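Local coordinates for hyaluronidase (Thermobaculum terrenum, PDB 5DIY), which probably acts as a hexosaminidase of glycoside hydrolase family 84, removing O-linked N-acetylglucosamine from proteins, at residues Asp286-Ala291 and Lys306-Asn311. Sequence-based numbering, arbitrary orientation.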
loop_
_atom_site.group_PDB
_atom_site.type_symbol
_atom_site.label_atom_id
_atom_site.label_comp_id
_atom_site.label_asym_id
_atom_site.label_seq_id
_atom_site.Cartn_x
_atom_site.Cartn_y
_atom_site.Cartn_z
ATOM N N ASP C 286 -13.658 -3.092 14.199
ATOM C CA ASP C 286 -15.099 -2.900 13.959
ATOM C C ASP C 286 -15.337 -2.501 12.502
ATOM O O ASP C 286 -16.241 -3.023 11.841
ATOM C CB ASP C 286 -15.681 -1.778 14.837
ATOM C CG ASP C 286 -15.717 -2.114 16.325
ATOM O OD1 ASP C 286 -15.351 -3.236 16.738
ATOM O OD2 ASP C 286 -16.137 -1.225 17.093
ATOM N N SER C 287 -14.526 -1.560 12.020
ATOM C CA SER C 287 -14.686 -1.026 10.673
ATOM C C SER C 287 -14.371 -2.073 9.613
ATOM O O SER C 287 -15.117 -2.227 8.644
ATOM C CB SER C 287 -13.790 0.197 10.476
ATOM O OG SER C 287 -14.096 0.838 9.255
ATOM N N TRP C 288 -13.269 -2.793 9.811
ATOM C CA TRP C 288 -12.851 -3.844 8.885
ATOM C C TRP C 288 -13.901 -4.957 8.748
ATOM O O TRP C 288 -14.129 -5.446 7.644
ATOM C CB TRP C 288 -11.502 -4.420 9.308
ATOM C CG TRP C 288 -10.829 -5.224 8.257
ATOM C CD1 TRP C 288 -10.060 -4.759 7.229
ATOM C CD2 TRP C 288 -10.849 -6.647 8.135
ATOM N NE1 TRP C 288 -9.601 -5.807 6.462
ATOM C CE2 TRP C 288 -10.068 -6.979 6.998
ATOM C CE3 TRP C 288 -11.445 -7.677 8.875
ATOM C CZ2 TRP C 288 -9.870 -8.296 6.585
ATOM C CZ3 TRP C 288 -11.253 -8.993 8.461
ATOM C CH2 TRP C 288 -10.464 -9.288 7.324
ATOM N N ARG C 289 -14.551 -5.324 9.854
ATOM C CA ARG C 289 -15.602 -6.366 9.847
ATOM C C ARG C 289 -16.891 -5.915 9.159
ATOM O O ARG C 289 -17.507 -6.693 8.430
ATOM C CB ARG C 289 -15.916 -6.841 11.272
ATOM C CG ARG C 289 -14.772 -7.611 11.909
ATOM C CD ARG C 289 -14.940 -7.744 13.417
ATOM N NE ARG C 289 -16.171 -8.456 13.762
ATOM C CZ ARG C 289 -16.358 -9.779 13.665
ATOM N NH1 ARG C 289 -15.393 -10.592 13.236
ATOM N NH2 ARG C 289 -17.539 -10.298 14.002
ATOM N N GLN C 290 -17.303 -4.671 9.395
ATOM C CA GLN C 290 -18.432 -4.097 8.660
ATOM C C GLN C 290 -18.112 -3.987 7.161
ATOM O O GLN C 290 -18.977 -4.256 6.319
ATOM C CB GLN C 290 -18.839 -2.733 9.224
ATOM C CG GLN C 290 -20.212 -2.275 8.749
ATOM C CD GLN C 290 -20.709 -1.042 9.480
ATOM O OE1 GLN C 290 -21.711 -1.097 10.196
ATOM N NE2 GLN C 290 -20.008 0.079 9.306
ATOM N N ALA C 291 -16.875 -3.600 6.840
ATOM C CA ALA C 291 -16.396 -3.551 5.454
ATOM C C ALA C 291 -16.514 -4.906 4.760
ATOM O O ALA C 291 -17.086 -4.992 3.671
ATOM C CB ALA C 291 -14.953 -3.068 5.397
ATOM N N LYS C 306 -9.518 -14.879 9.430
ATOM C CA LYS C 306 -8.419 -15.848 9.474
ATOM C C LYS C 306 -7.371 -15.614 8.390
ATOM O O LYS C 306 -6.180 -15.671 8.661
ATOM C CB LYS C 306 -8.948 -17.285 9.352
ATOM C CG LYS C 306 -7.925 -18.340 9.727
ATOM C CD LYS C 306 -7.735 -18.362 11.238
ATOM C CE LYS C 306 -6.430 -18.988 11.638
ATOM N NZ LYS C 306 -6.163 -18.733 13.079
ATOM N N PHE C 307 -7.831 -15.379 7.166
ATOM C CA PHE C 307 -6.949 -15.147 6.036
ATOM C C PHE C 307 -6.147 -13.851 6.228
ATOM O O PHE C 307 -4.974 -13.785 5.838
ATOM C CB PHE C 307 -7.772 -15.106 4.741
ATOM C CG PHE C 307 -6.962 -14.828 3.508
ATOM C CD1 PHE C 307 -6.049 -15.767 3.034
ATOM C CD2 PHE C 307 -7.129 -13.637 2.801
ATOM C CE1 PHE C 307 -5.304 -15.520 1.895
ATOM C CE2 PHE C 307 -6.390 -13.388 1.650
ATOM C CZ PHE C 307 -5.474 -14.326 1.199
ATOM N N TYR C 308 -6.776 -12.839 6.840
ATOM C CA TYR C 308 -6.109 -11.557 7.097
ATOM C C TYR C 308 -4.921 -11.694 8.060
ATOM O O TYR C 308 -3.956 -10.943 7.938
ATOM C CB TYR C 308 -7.080 -10.455 7.575
ATOM C CG TYR C 308 -6.330 -9.194 7.964
ATOM C CD1 TYR C 308 -5.500 -8.548 7.038
ATOM C CD2 TYR C 308 -6.376 -8.691 9.269
ATOM C CE1 TYR C 308 -4.753 -7.429 7.389
ATOM C CE2 TYR C 308 -5.637 -7.563 9.626
ATOM C CZ TYR C 308 -4.829 -6.937 8.682
ATOM O OH TYR C 308 -4.089 -5.830 9.013
ATOM N N GLN C 309 -4.959 -12.666 8.973
ATOM C CA GLN C 309 -3.819 -12.910 9.875
ATOM C C GLN C 309 -2.492 -13.212 9.152
ATOM O O GLN C 309 -1.430 -12.929 9.692
ATOM C CB GLN C 309 -4.130 -14.041 10.850
ATOM C CG GLN C 309 -5.190 -13.712 11.883
ATOM C CD GLN C 309 -5.519 -14.895 12.776
ATOM O OE1 GLN C 309 -5.226 -16.047 12.444
ATOM N NE2 GLN C 309 -6.124 -14.614 13.925
ATOM N N SER C 310 -2.569 -13.767 7.942
ATOM C CA SER C 310 -1.403 -14.024 7.088
ATOM C C SER C 310 -1.116 -12.903 6.058
ATOM O O SER C 310 -0.154 -13.007 5.284
ATOM C CB SER C 310 -1.578 -15.380 6.371
ATOM O OG SER C 310 -1.419 -16.470 7.272
ATOM N N ASN C 311 -1.922 -11.835 6.057
ATOM C CA ASN C 311 -1.727 -10.688 5.164
ATOM C C ASN C 311 -1.668 -9.357 5.914
ATOM O O ASN C 311 -2.191 -8.343 5.439
ATOM C CB ASN C 311 -2.842 -10.659 4.115
ATOM C CG ASN C 311 -2.799 -11.863 3.198
ATOM O OD1 ASN C 311 -1.985 -11.923 2.280
ATOM N ND2 ASN C 311 -3.667 -12.835 3.452
#
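Y308 CD2 lies over one face of the W288 indole, while W288 CZ2 approaches the phenol ring obliquely. The six-membered ring of W288 and the phenol have centroids 5.1 Å apart and planes inclined at 36°, values that fit neither a parallel stack nor an edge-to-face pair. The closest approach runs from W288 CH2 to Y308 CB, 3.6 Å, and W288 CZ2 lies 3.9 Å from Y308 CG, so the far rim of the benzo ring meets the root of the tyrosine side chain. With chi1 at -165° the W288 side chain extends away from its own backbone N and spans much of the 10.4 Å between W288 CA and Y308 CA. No hydrogen bond links the two segments; W288 NE1 instead donates to the carbonyl of I237, a bond that would restrain rotation of the indole. Apolar contact thus joins helix 284-296 to helix 301-308 through Y308, both helices following the last strand of the parallel eight-stranded (beta/alpha) barrel, away from the sugar site. Y308 to N311 form a type I beta turn. There the N311 amide folds back: ND2 sits 3.2 Å above the centre of the F307 ring and donates to F307 O at 2.9 Å. S310 N reaches that same oxygen from the opposite face of its carbonyl plane.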